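Local atomic coordinates of alanine racemase (Oenococcus oeni PSU-1, PDB entry 3HUR), a protein that belongs to the alanine racemase family, whose members join an N-terminal TIM-barrel domain to a C-terminal domain rich in beta strands. Residues Pro9-Val14 against Ser252-Ile257; Gly281-Leu286 against Gln320-Leu325; Asp292-Arg297 against Val335-Lys340; Glu344-Glu349 against Thr364-Arg369. All coordinates share one frame; numbering follows the deposited sequence.

Contact 1 of 4, residues Pro9-Val14 against Ser252-Ile257; sequences PTWVSV and SVCSEI
Strands 10-14 and 252-256 run antiparallel with a marked twist, their axes 4.6 Å apart at closest approach and 137° between their directions. Trp-11 and Cys-254 form a hydrogen-bonded pair, the amide of Cys-254 reaching Trp-11 O at 2.8 Å with an almost straight N-H, and Trp-11 N answering to Cys-254 O. Ser-13 and Ser-252 make the next such pair, with the non-hydrogen-bonded pair Val-12 and Val-253 between them. Beyond Trp-11, with OG anti to the backbone N (chi1 -179°), the hydroxyl of Ser-255 is carried to Pro-9 O and donates to it over 2.6 Å. On the face shared by Trp-11, Ser-13, Ser-252 and Cys-254, the indole of Trp-11 lies across its partner strand. Cys-254 CB sits over one face of the ring, 3.9 Å from the centroid of the five-membered ring, in a CH-pi contact. The sulfur is farther off and oblique to the same ring, and it meets Ser-13 CB at 3.8 Å. Glu-256 comes to the other end of the indole, its OE2 4.0 Å from Trp-11 CZ3 near the ring plane, with carboxylate and ring planes almost perpendicular. Strand 372-375 pairs with 10-15 in parallel and 334-339 flanks 251-263, so the contact is an inner antiparallel pairing of the mixed sheet, one that brings strand 10-15, from near the N-terminus, into the sheet of the C-terminal domain.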
# COMPACT_ATOMS: atom_id res chain seq x y z
N PRO A 9 -2.95 -22.99 -3.18
CA PRO A 9 -3.93 -22.72 -2.13
C PRO A 9 -5.01 -21.79 -2.57
O PRO A 9 -6.13 -21.80 -2.00
CB PRO A 9 -3.12 -22.07 -1.03
CG PRO A 9 -1.83 -21.58 -1.68
CD PRO A 9 -1.60 -22.53 -2.82
N THR A 10 -4.69 -20.96 -3.56
CA THR A 10 -5.69 -20.11 -4.11
C THR A 10 -5.54 -20.08 -5.62
O THR A 10 -4.47 -20.35 -6.13
CB THR A 10 -5.54 -18.70 -3.54
OG1 THR A 10 -4.23 -18.19 -3.84
CG2 THR A 10 -5.78 -18.68 -2.07
N TRP A 11 -6.60 -19.74 -6.33
CA TRP A 11 -6.56 -19.63 -7.77
C TRP A 11 -7.80 -18.89 -8.32
O TRP A 11 -8.79 -18.71 -7.61
CB TRP A 11 -6.44 -21.02 -8.39
CG TRP A 11 -7.60 -21.91 -8.14
CD1 TRP A 11 -8.69 -22.05 -8.92
CD2 TRP A 11 -7.77 -22.80 -7.03
NE1 TRP A 11 -9.57 -22.98 -8.35
CE2 TRP A 11 -9.02 -23.44 -7.19
CE3 TRP A 11 -6.99 -23.13 -5.91
CZ2 TRP A 11 -9.48 -24.38 -6.30
CZ3 TRP A 11 -7.47 -24.03 -5.02
CH2 TRP A 11 -8.70 -24.66 -5.22
N VAL A 12 -7.73 -18.45 -9.58
CA VAL A 12 -8.86 -17.83 -10.30
C VAL A 12 -9.39 -18.87 -11.21
O VAL A 12 -8.67 -19.36 -12.06
CB VAL A 12 -8.48 -16.67 -11.23
CG1 VAL A 12 -9.75 -16.14 -11.95
CG2 VAL A 12 -7.80 -15.57 -10.46
N SER A 13 -10.66 -19.19 -11.02
CA SER A 13 -11.33 -20.24 -11.75
C SER A 13 -12.14 -19.55 -12.86
O SER A 13 -12.96 -18.69 -12.58
CB SER A 13 -12.24 -20.98 -10.78
OG SER A 13 -13.00 -21.91 -11.49
N VAL A 14 -11.92 -19.97 -14.09
CA VAL A 14 -12.48 -19.36 -15.27
C VAL A 14 -13.32 -20.39 -16.06
O VAL A 14 -12.80 -21.36 -16.59
CB VAL A 14 -11.35 -18.88 -16.21
CG1 VAL A 14 -11.97 -18.28 -17.47
CG2 VAL A 14 -10.40 -17.89 -15.51
N SER A 252 -14.07 -16.69 -10.78
CA SER A 252 -14.17 -16.74 -9.34
C SER A 252 -12.76 -16.80 -8.79
O SER A 252 -11.83 -17.29 -9.46
CB SER A 252 -14.82 -18.02 -8.92
OG SER A 252 -16.19 -18.05 -9.24
N VAL A 253 -12.59 -16.30 -7.56
CA VAL A 253 -11.38 -16.55 -6.83
C VAL A 253 -11.77 -17.67 -5.85
O VAL A 253 -12.81 -17.60 -5.18
CB VAL A 253 -10.82 -15.32 -6.13
CG1 VAL A 253 -9.54 -15.70 -5.33
CG2 VAL A 253 -10.50 -14.22 -7.12
N CYS A 254 -10.95 -18.71 -5.82
CA CYS A 254 -11.21 -19.86 -5.02
C CYS A 254 -10.04 -20.19 -4.15
O CYS A 254 -8.90 -19.81 -4.42
CB CYS A 254 -11.42 -21.08 -5.92
SG CYS A 254 -12.78 -20.98 -7.01
N SER A 255 -10.33 -21.00 -3.14
CA SER A 255 -9.33 -21.61 -2.32
C SER A 255 -9.86 -22.99 -1.88
O SER A 255 -10.78 -23.52 -2.51
CB SER A 255 -9.04 -20.71 -1.12
OG SER A 255 -8.03 -21.26 -0.29
N GLU A 256 -9.27 -23.56 -0.83
CA GLU A 256 -9.67 -24.87 -0.34
C GLU A 256 -9.42 -24.98 1.15
O GLU A 256 -8.63 -24.24 1.68
CB GLU A 256 -8.91 -25.97 -1.09
CG GLU A 256 -7.42 -26.01 -0.79
CD GLU A 256 -6.66 -26.98 -1.68
OE1 GLU A 256 -6.94 -28.18 -1.63
OE2 GLU A 256 -5.76 -26.55 -2.42
N ILE A 257 -10.08 -25.92 1.81
CA ILE A 257 -9.92 -26.13 3.24
C ILE A 257 -8.57 -26.81 3.45
O ILE A 257 -8.35 -27.88 2.91
CB ILE A 257 -11.03 -27.07 3.78
CG1 ILE A 257 -12.40 -26.43 3.68
CG2 ILE A 257 -10.76 -27.46 5.24
CD1 ILE A 257 -13.53 -27.26 4.29

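Contact 2 of 4, residues Gly281-Leu286 against Gln320-Leu325; sequences GYVATL and QTMVKL
Tyr-282 meets Leu-325 through its CB, 4.2 Å from Leu-325 CD1, while its ring leads away from the partner strand and meets the ring of Phe-262 edge-to-face. The other flat group, the amide of Gln-320, also finds its polar partners elsewhere: OE1 bonds to Thr-317, and NE2 to Tyr-354 of the second subunit and Tyr-271 of the third. The methylenes of Gln-320 run alongside Thr-285, pointing the same way, with CG 4.0 Å from Thr-285 CG2; the Thr-285 hydroxyl also bonds to Tyr-271 of the third subunit. Ala-284 and Leu-325 pack more closely. The leucine fork straddles the alanine methyl, both CD1 and CD2 lying 3.7 Å from Ala-284 CB, since its CG is anti to the carbonyl carbon (chi1 -48°). Farther along the same face, Leu-286 CD1 reaches Val-323 CG2 at 3.9 Å, the two side chains crossing obliquely. On the face of Val-283 and Thr-285, Val-283 CG1 touches Met-322 CB at 4.0 Å, and the methionine chain then leads away. Ala-284 and Val-323 bond reciprocally through their backbones, as do Leu-286 and Thr-321, and Leu-325 N adds a bond to Tyr-282 O. The antiparallel pair lies in the mixed sheet of the C-terminal domain, with strand 281-286 bordered on its other side by 251-263 and the 321-324 side chains Val-323 and Lys-324 packing on strand 308-311.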
# COMPACT_ATOMS: atom_id res chain seq x y z
N GLY A 281 -19.21 -27.74 17.09
CA GLY A 281 -19.19 -27.85 15.62
C GLY A 281 -17.84 -27.56 14.96
O GLY A 281 -16.92 -27.02 15.56
N TYR A 282 -17.75 -27.89 13.68
CA TYR A 282 -16.48 -27.82 12.97
C TYR A 282 -16.12 -26.44 12.41
O TYR A 282 -17.00 -25.66 11.99
CB TYR A 282 -16.50 -28.83 11.84
CG TYR A 282 -16.49 -30.25 12.33
CD1 TYR A 282 -15.29 -30.95 12.41
CD2 TYR A 282 -17.68 -30.90 12.71
CE1 TYR A 282 -15.26 -32.26 12.85
CE2 TYR A 282 -17.66 -32.23 13.16
CZ TYR A 282 -16.44 -32.90 13.23
OH TYR A 282 -16.36 -34.20 13.67
N VAL A 283 -14.81 -26.17 12.42
CA VAL A 283 -14.23 -24.95 11.85
C VAL A 283 -13.08 -25.22 10.89
O VAL A 283 -12.11 -25.91 11.23
CB VAL A 283 -13.68 -24.06 12.90
CG1 VAL A 283 -12.90 -22.91 12.23
CG2 VAL A 283 -14.80 -23.56 13.77
N ALA A 284 -13.20 -24.64 9.69
CA ALA A 284 -12.19 -24.79 8.64
C ALA A 284 -11.27 -23.55 8.61
O ALA A 284 -11.71 -22.40 8.80
CB ALA A 284 -12.86 -25.01 7.30
N THR A 285 -9.99 -23.83 8.43
CA THR A 285 -8.94 -22.83 8.15
C THR A 285 -8.61 -22.81 6.64
O THR A 285 -8.27 -23.85 6.05
CB THR A 285 -7.65 -23.22 8.84
OG1 THR A 285 -7.91 -23.38 10.21
CG2 THR A 285 -6.52 -22.19 8.62
N LEU A 286 -8.69 -21.63 6.03
CA LEU A 286 -8.49 -21.49 4.60
C LEU A 286 -7.16 -20.77 4.42
O LEU A 286 -6.84 -19.87 5.19
CB LEU A 286 -9.64 -20.68 3.97
CG LEU A 286 -11.07 -21.12 4.32
CD1 LEU A 286 -12.08 -20.25 3.60
CD2 LEU A 286 -11.36 -22.58 4.02
N GLN A 320 -4.43 -16.97 6.99
CA GLN A 320 -5.41 -17.85 7.57
C GLN A 320 -6.71 -17.10 7.72
O GLN A 320 -6.77 -16.02 8.27
CB GLN A 320 -4.98 -18.35 8.96
CG GLN A 320 -3.81 -19.28 8.93
CD GLN A 320 -3.10 -19.36 10.27
OE1 GLN A 320 -3.28 -18.52 11.13
NE2 GLN A 320 -2.28 -20.37 10.43
N THR A 321 -7.76 -17.74 7.27
CA THR A 321 -9.09 -17.27 7.44
C THR A 321 -9.87 -18.48 7.96
O THR A 321 -9.67 -19.61 7.47
CB THR A 321 -9.65 -16.80 6.09
OG1 THR A 321 -8.91 -15.66 5.66
CG2 THR A 321 -11.08 -16.42 6.20
N MET A 322 -10.74 -18.26 8.95
CA MET A 322 -11.48 -19.39 9.54
C MET A 322 -12.97 -19.35 9.19
O MET A 322 -13.53 -18.28 9.08
CB MET A 322 -11.26 -19.43 11.04
CG MET A 322 -9.92 -20.05 11.48
SD MET A 322 -9.77 -19.96 13.29
CE MET A 322 -10.19 -18.31 13.62
N VAL A 323 -13.57 -20.51 8.97
CA VAL A 323 -15.01 -20.60 8.66
C VAL A 323 -15.74 -21.69 9.46
O VAL A 323 -15.32 -22.84 9.52
CB VAL A 323 -15.22 -20.86 7.14
CG1 VAL A 323 -16.68 -21.13 6.82
CG2 VAL A 323 -14.72 -19.66 6.34
N LYS A 324 -16.87 -21.31 10.04
CA LYS A 324 -17.76 -22.27 10.70
C LYS A 324 -18.51 -23.03 9.65
O LYS A 324 -19.27 -22.43 8.92
CB LYS A 324 -18.77 -21.56 11.62
CG LYS A 324 -19.66 -22.53 12.46
CD LYS A 324 -20.76 -21.81 13.24
CE LYS A 324 -21.71 -22.86 13.93
NZ LYS A 324 -22.79 -22.27 14.84
N LEU A 325 -18.33 -24.35 9.61
CA LEU A 325 -18.97 -25.23 8.63
C LEU A 325 -20.30 -25.81 9.16
O LEU A 325 -20.50 -25.89 10.37
CB LEU A 325 -18.04 -26.39 8.29
CG LEU A 325 -16.57 -26.06 7.96
CD1 LEU A 325 -15.67 -27.31 7.98
CD2 LEU A 325 -16.49 -25.33 6.61

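Contact 3 of 4, residues Asp292-Arg297 against Val335-Lys340; sequences DGWLRR and VTLIGK. With SO4 (sulfate ion), chain C.
The amide of Lys-340 donates to Arg-297 O at 3.1 Å, approaching with an N-H angle of 152° and from somewhat outside the carbonyl plane. The side chain of the same lysine reaches the preceding carbonyl: extended beyond CG, it carries NZ to within 3.2 Å of Arg-296 O. Two successive carbonyls at the end of the 3-10 segment 293-297 are thus bound by the backbone and the ammonium group of one residue. A hydrophobic contact lies deeper in. Leu-337 points toward the turn and sets its fork against the six-membered ring of Trp-294, with CD1 3.6 Å from Trp-294 CH2 in an oblique approach and CD2 at the ring edge, near its plane. With CG anti to the backbone N (chi1 -173°), Leu-295 brings its CD1 to Leu-337 CD2 at 3.9 Å, the two side chains crossing at about a right angle. The fold element here is a short 3-10 turn packed on strand 334-339 of the mixed sheet in the C-terminal domain. Val-253 of the neighbouring strand 251-263 touches the same indole, and Phe-288 packs against Trp-294, Leu-295 and Leu-337. One face of the indole carries Asp-292 CB, 3.3 Å above its plane. At the beginning of the turn a sulfate ion, probably from the crystallisation liquor, accepts a hydrogen bond from Gly-293 N to its O1 at 2.7 Å. Arg-297, whose CB points away from strand 334-339, bonds through NH2 to Gln-345 O.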
# COMPACT_ATOMS: atom_id res chain seq x y z
N ASP A 292 -2.82 -11.37 0.90
CA ASP A 292 -3.39 -11.47 -0.42
C ASP A 292 -4.12 -10.19 -0.75
O ASP A 292 -5.24 -9.95 -0.28
CB ASP A 292 -4.34 -12.67 -0.52
CG ASP A 292 -3.61 -14.01 -0.29
OD1 ASP A 292 -2.73 -14.33 -1.10
OD2 ASP A 292 -3.92 -14.74 0.68
N GLY A 293 -3.48 -9.38 -1.57
CA GLY A 293 -4.00 -8.10 -1.93
C GLY A 293 -5.33 -8.19 -2.60
O GLY A 293 -6.13 -7.32 -2.42
N TRP A 294 -5.59 -9.24 -3.35
CA TRP A 294 -6.92 -9.43 -3.87
C TRP A 294 -8.00 -9.53 -2.80
O TRP A 294 -9.19 -9.42 -3.09
CB TRP A 294 -6.99 -10.69 -4.76
CG TRP A 294 -6.59 -12.02 -4.11
CD1 TRP A 294 -5.36 -12.64 -4.19
CD2 TRP A 294 -7.41 -12.86 -3.29
NE1 TRP A 294 -5.39 -13.81 -3.51
CE2 TRP A 294 -6.63 -13.98 -2.94
CE3 TRP A 294 -8.72 -12.80 -2.84
CZ2 TRP A 294 -7.11 -15.01 -2.13
CZ3 TRP A 294 -9.22 -13.84 -2.03
CH2 TRP A 294 -8.40 -14.92 -1.68
N LEU A 295 -7.62 -9.80 -1.55
CA LEU A 295 -8.65 -10.09 -0.54
C LEU A 295 -9.47 -8.84 -0.28
O LEU A 295 -10.66 -8.93 0.08
CB LEU A 295 -8.07 -10.63 0.78
CG LEU A 295 -9.10 -11.11 1.81
CD1 LEU A 295 -9.80 -12.36 1.33
CD2 LEU A 295 -8.46 -11.36 3.13
N ARG A 296 -8.85 -7.68 -0.52
CA ARG A 296 -9.53 -6.45 -0.19
C ARG A 296 -10.66 -6.10 -1.16
O ARG A 296 -11.34 -5.13 -0.91
CB ARG A 296 -8.55 -5.29 0.08
CG ARG A 296 -8.04 -4.51 -1.11
CD ARG A 296 -6.66 -3.84 -0.78
NE ARG A 296 -5.74 -3.85 -1.95
CZ ARG A 296 -4.40 -4.00 -1.88
NH1 ARG A 296 -3.77 -4.18 -0.71
NH2 ARG A 296 -3.68 -4.03 -3.00
N ARG A 297 -10.91 -6.90 -2.20
CA ARG A 297 -12.12 -6.73 -2.98
C ARG A 297 -13.23 -7.71 -2.61
O ARG A 297 -14.31 -7.69 -3.23
CB ARG A 297 -11.85 -6.79 -4.48
CG ARG A 297 -11.68 -8.15 -5.09
CD ARG A 297 -12.03 -8.16 -6.58
NE ARG A 297 -11.12 -7.37 -7.43
CZ ARG A 297 -11.44 -6.93 -8.66
NH1 ARG A 297 -12.62 -7.23 -9.18
NH2 ARG A 297 -10.57 -6.22 -9.39
N VAL A 335 -13.41 -23.85 -1.94
CA VAL A 335 -14.07 -22.68 -1.38
C VAL A 335 -14.08 -21.56 -2.41
O VAL A 335 -13.13 -21.40 -3.17
CB VAL A 335 -13.34 -22.21 -0.16
CG1 VAL A 335 -13.95 -20.96 0.35
CG2 VAL A 335 -13.32 -23.31 0.92
N THR A 336 -15.19 -20.83 -2.48
CA THR A 336 -15.32 -19.73 -3.44
C THR A 336 -15.54 -18.43 -2.68
O THR A 336 -16.36 -18.35 -1.77
CB THR A 336 -16.46 -19.95 -4.45
OG1 THR A 336 -16.23 -21.17 -5.15
CG2 THR A 336 -16.50 -18.83 -5.46
N LEU A 337 -14.79 -17.41 -3.05
CA LEU A 337 -14.88 -16.14 -2.41
C LEU A 337 -16.01 -15.35 -3.04
O LEU A 337 -16.36 -15.59 -4.18
CB LEU A 337 -13.54 -15.41 -2.52
CG LEU A 337 -12.73 -15.86 -1.30
CD1 LEU A 337 -11.54 -16.65 -1.67
CD2 LEU A 337 -12.42 -14.65 -0.40
N ILE A 338 -16.59 -14.44 -2.25
CA ILE A 338 -17.67 -13.58 -2.69
C ILE A 338 -17.19 -12.15 -2.71
O ILE A 338 -16.64 -11.65 -1.73
CB ILE A 338 -18.88 -13.62 -1.73
CG1 ILE A 338 -19.36 -15.07 -1.50
CG2 ILE A 338 -20.02 -12.69 -2.28
CD1 ILE A 338 -20.42 -15.16 -0.37
N GLY A 339 -17.42 -11.48 -3.83
CA GLY A 339 -16.99 -10.09 -4.02
C GLY A 339 -17.96 -9.08 -3.42
O GLY A 339 -19.19 -9.23 -3.51
N LYS A 340 -17.40 -8.03 -2.82
CA LYS A 340 -18.14 -6.85 -2.41
C LYS A 340 -19.10 -6.37 -3.51
O LYS A 340 -20.22 -5.96 -3.22
CB LYS A 340 -17.16 -5.72 -2.06
CG LYS A 340 -16.37 -5.94 -0.75
CD LYS A 340 -15.51 -4.71 -0.42
CE LYS A 340 -14.86 -4.83 0.97
NZ LYS A 340 -13.62 -3.98 1.09
S SO4 C . -2.10 -9.84 -5.04
O1 SO4 C . -1.93 -10.23 -3.63
O2 SO4 C . -0.98 -8.90 -5.20
O3 SO4 C . -2.13 -11.07 -5.94
O4 SO4 C . -3.39 -9.17 -5.22

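Contact 4 of 4, residues Glu344-Glu349 against Thr364-Arg369; sequences EQITVE and TTLAPR. With SO4 (sulfate ion), chain C.
Ile-346 and Thr-365 join where a two-stranded antiparallel sheet opens into loops, a mixed polar and apolar contact at the base of the hairpin formed by strands 347-353 and 357-364. Thr-347 and Thr-364 are its non-hydrogen-bonded pair, and their side chains diverge. Thr-364 starts an ST turn: its OG1, anti to the backbone N (chi1 -171°), accepts the amide of Leu-366 at 3.0 Å. The same hydroxyl donates a weak bond to Ile-346 O at 3.4 Å, across the contact. Ile-346 O has a firmer partner in Thr-365 N, 2.8 Å away; the amide comes from above the carbonyl plane instead of along a lone pair. Two apolar contacts accompany these bonds. Ile-346 CB faces Leu-366 CB at 4.0 Å, the two side chains crossing at a slant, and Phe-251 packs on both of them. Toward the hairpin, Val-348 CG1 meets the methyl CG2 of Thr-365 at 3.6 Å, the two side chains crossing at about a right angle. Beyond Leu-366 the loop leaves the 344-349 segment, and Arg-372 bonds to the carbonyls of Leu-366 and Ala-367. Farther on, the loop passes a sulfate ion, probably from the crystallisation liquor, that lies at the edge of the Arg-369 guanidinium, near its plane. Arg-369 NE makes weak bonds to sulfate O2 and O3, whereas NH2 donates to sulfate O1 at 2.6 Å with an N-H angle of 168°.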
# COMPACT_ATOMS: atom_id res chain seq x y z
N GLU A 344 -17.74 -5.76 -10.52
CA GLU A 344 -16.57 -4.88 -10.46
C GLU A 344 -15.60 -5.22 -11.58
O GLU A 344 -15.47 -6.35 -11.97
CB GLU A 344 -15.84 -4.95 -9.08
CG GLU A 344 -14.56 -4.08 -9.02
CD GLU A 344 -13.89 -4.00 -7.67
OE1 GLU A 344 -14.36 -4.64 -6.72
OE2 GLU A 344 -12.86 -3.29 -7.57
N GLN A 345 -14.92 -4.20 -12.10
CA GLN A 345 -13.96 -4.41 -13.19
C GLN A 345 -12.78 -5.33 -12.75
O GLN A 345 -12.40 -5.36 -11.61
CB GLN A 345 -13.36 -3.09 -13.69
CG GLN A 345 -14.29 -1.89 -13.79
CD GLN A 345 -15.12 -1.86 -15.07
OE1 GLN A 345 -14.80 -1.12 -16.01
NE2 GLN A 345 -16.17 -2.67 -15.11
N ILE A 346 -12.21 -6.04 -13.73
CA ILE A 346 -11.04 -6.86 -13.50
C ILE A 346 -9.85 -6.33 -14.26
O ILE A 346 -8.78 -6.90 -14.17
CB ILE A 346 -11.30 -8.32 -13.77
CG1 ILE A 346 -11.74 -8.56 -15.22
CG2 ILE A 346 -12.31 -8.83 -12.81
CD1 ILE A 346 -11.87 -9.99 -15.60
N THR A 347 -10.03 -5.19 -14.93
CA THR A 347 -8.92 -4.51 -15.64
C THR A 347 -8.99 -3.03 -15.42
O THR A 347 -10.04 -2.50 -15.13
CB THR A 347 -8.97 -4.73 -17.16
OG1 THR A 347 -10.32 -4.63 -17.59
CG2 THR A 347 -8.48 -6.09 -17.56
N VAL A 348 -7.85 -2.38 -15.58
CA VAL A 348 -7.72 -0.94 -15.55
C VAL A 348 -6.99 -0.56 -16.84
O VAL A 348 -6.09 -1.25 -17.25
CB VAL A 348 -6.95 -0.40 -14.28
CG1 VAL A 348 -5.53 -1.03 -14.16
CG2 VAL A 348 -6.81 1.15 -14.27
N GLU A 349 -7.39 0.55 -17.44
CA GLU A 349 -6.77 1.11 -18.63
C GLU A 349 -6.17 2.50 -18.39
O GLU A 349 -6.77 3.32 -17.75
CB GLU A 349 -7.84 1.24 -19.71
CG GLU A 349 -7.33 1.76 -21.05
CD GLU A 349 -8.20 1.27 -22.19
OE1 GLU A 349 -9.36 0.89 -21.90
OE2 GLU A 349 -7.72 1.23 -23.34
N THR A 364 -4.48 -6.26 -15.69
CA THR A 364 -5.37 -6.93 -14.75
C THR A 364 -5.30 -6.28 -13.38
O THR A 364 -4.30 -5.65 -13.02
CB THR A 364 -5.06 -8.44 -14.57
OG1 THR A 364 -6.12 -9.04 -13.80
CG2 THR A 364 -3.77 -8.64 -13.83
N THR A 365 -6.42 -6.35 -12.69
CA THR A 365 -6.54 -5.90 -11.31
C THR A 365 -7.14 -7.05 -10.49
O THR A 365 -7.62 -6.80 -9.38
CB THR A 365 -7.52 -4.65 -11.18
OG1 THR A 365 -8.83 -5.06 -11.61
CG2 THR A 365 -7.04 -3.47 -12.01
N LEU A 366 -7.18 -8.26 -11.05
CA LEU A 366 -7.70 -9.42 -10.34
C LEU A 366 -6.54 -10.41 -10.02
O LEU A 366 -6.15 -11.20 -10.88
CB LEU A 366 -8.80 -10.10 -11.15
CG LEU A 366 -9.48 -11.29 -10.46
CD1 LEU A 366 -10.28 -10.83 -9.25
CD2 LEU A 366 -10.37 -12.14 -11.38
N ALA A 367 -6.01 -10.33 -8.80
CA ALA A 367 -5.15 -11.38 -8.20
C ALA A 367 -4.11 -11.81 -9.18
O ALA A 367 -4.02 -12.96 -9.54
CB ALA A 367 -5.96 -12.57 -7.76
N PRO A 368 -3.29 -10.87 -9.59
CA PRO A 368 -2.33 -11.10 -10.66
C PRO A 368 -1.28 -12.17 -10.37
O PRO A 368 -0.67 -12.70 -11.33
CB PRO A 368 -1.67 -9.74 -10.86
CG PRO A 368 -1.90 -8.99 -9.63
CD PRO A 368 -3.08 -9.60 -8.88
N ARG A 369 -1.09 -12.53 -9.10
CA ARG A 369 -0.02 -13.42 -8.76
C ARG A 369 -0.45 -14.86 -8.64
O ARG A 369 0.42 -15.70 -8.42
CB ARG A 369 0.67 -12.95 -7.49
CG ARG A 369 1.54 -11.70 -7.76
CD ARG A 369 2.19 -11.13 -6.52
NE ARG A 369 1.25 -10.96 -5.43
CZ ARG A 369 1.54 -11.15 -4.14
NH1 ARG A 369 2.76 -11.51 -3.75
NH2 ARG A 369 0.58 -10.97 -3.22
S SO4 C . -2.10 -9.84 -5.04
O1 SO4 C . -1.93 -10.23 -3.63
O2 SO4 C . -0.98 -8.90 -5.20
O3 SO4 C . -2.13 -11.07 -5.94
O4 SO4 C . -3.39 -9.17 -5.22

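Contacts 1 and 2 are buried antiparallel strand pairings within the mixed sheet, with 251-263 next to 281-286, and Ile-257 packs on Ala-284, Leu-286 and Leu-325 between them. Contact 3 is only partly buried: strand 334-339 borders 251-263 and bonds to it, but its partner is a turn, so two carbonyl bonds and a small apolar cluster replace the regular exchange of contacts 1 and 2. Contact 4, also partly buried, belongs to the separate two-stranded sheet and includes an ST turn at Thr-364. Trp-294 of contact 3 packs on Ala-367 of contact 4, and the two contacts hold one sulfate between them. Contacts 2 and 4 do not touch, their nearest atoms being about 13 Å apart.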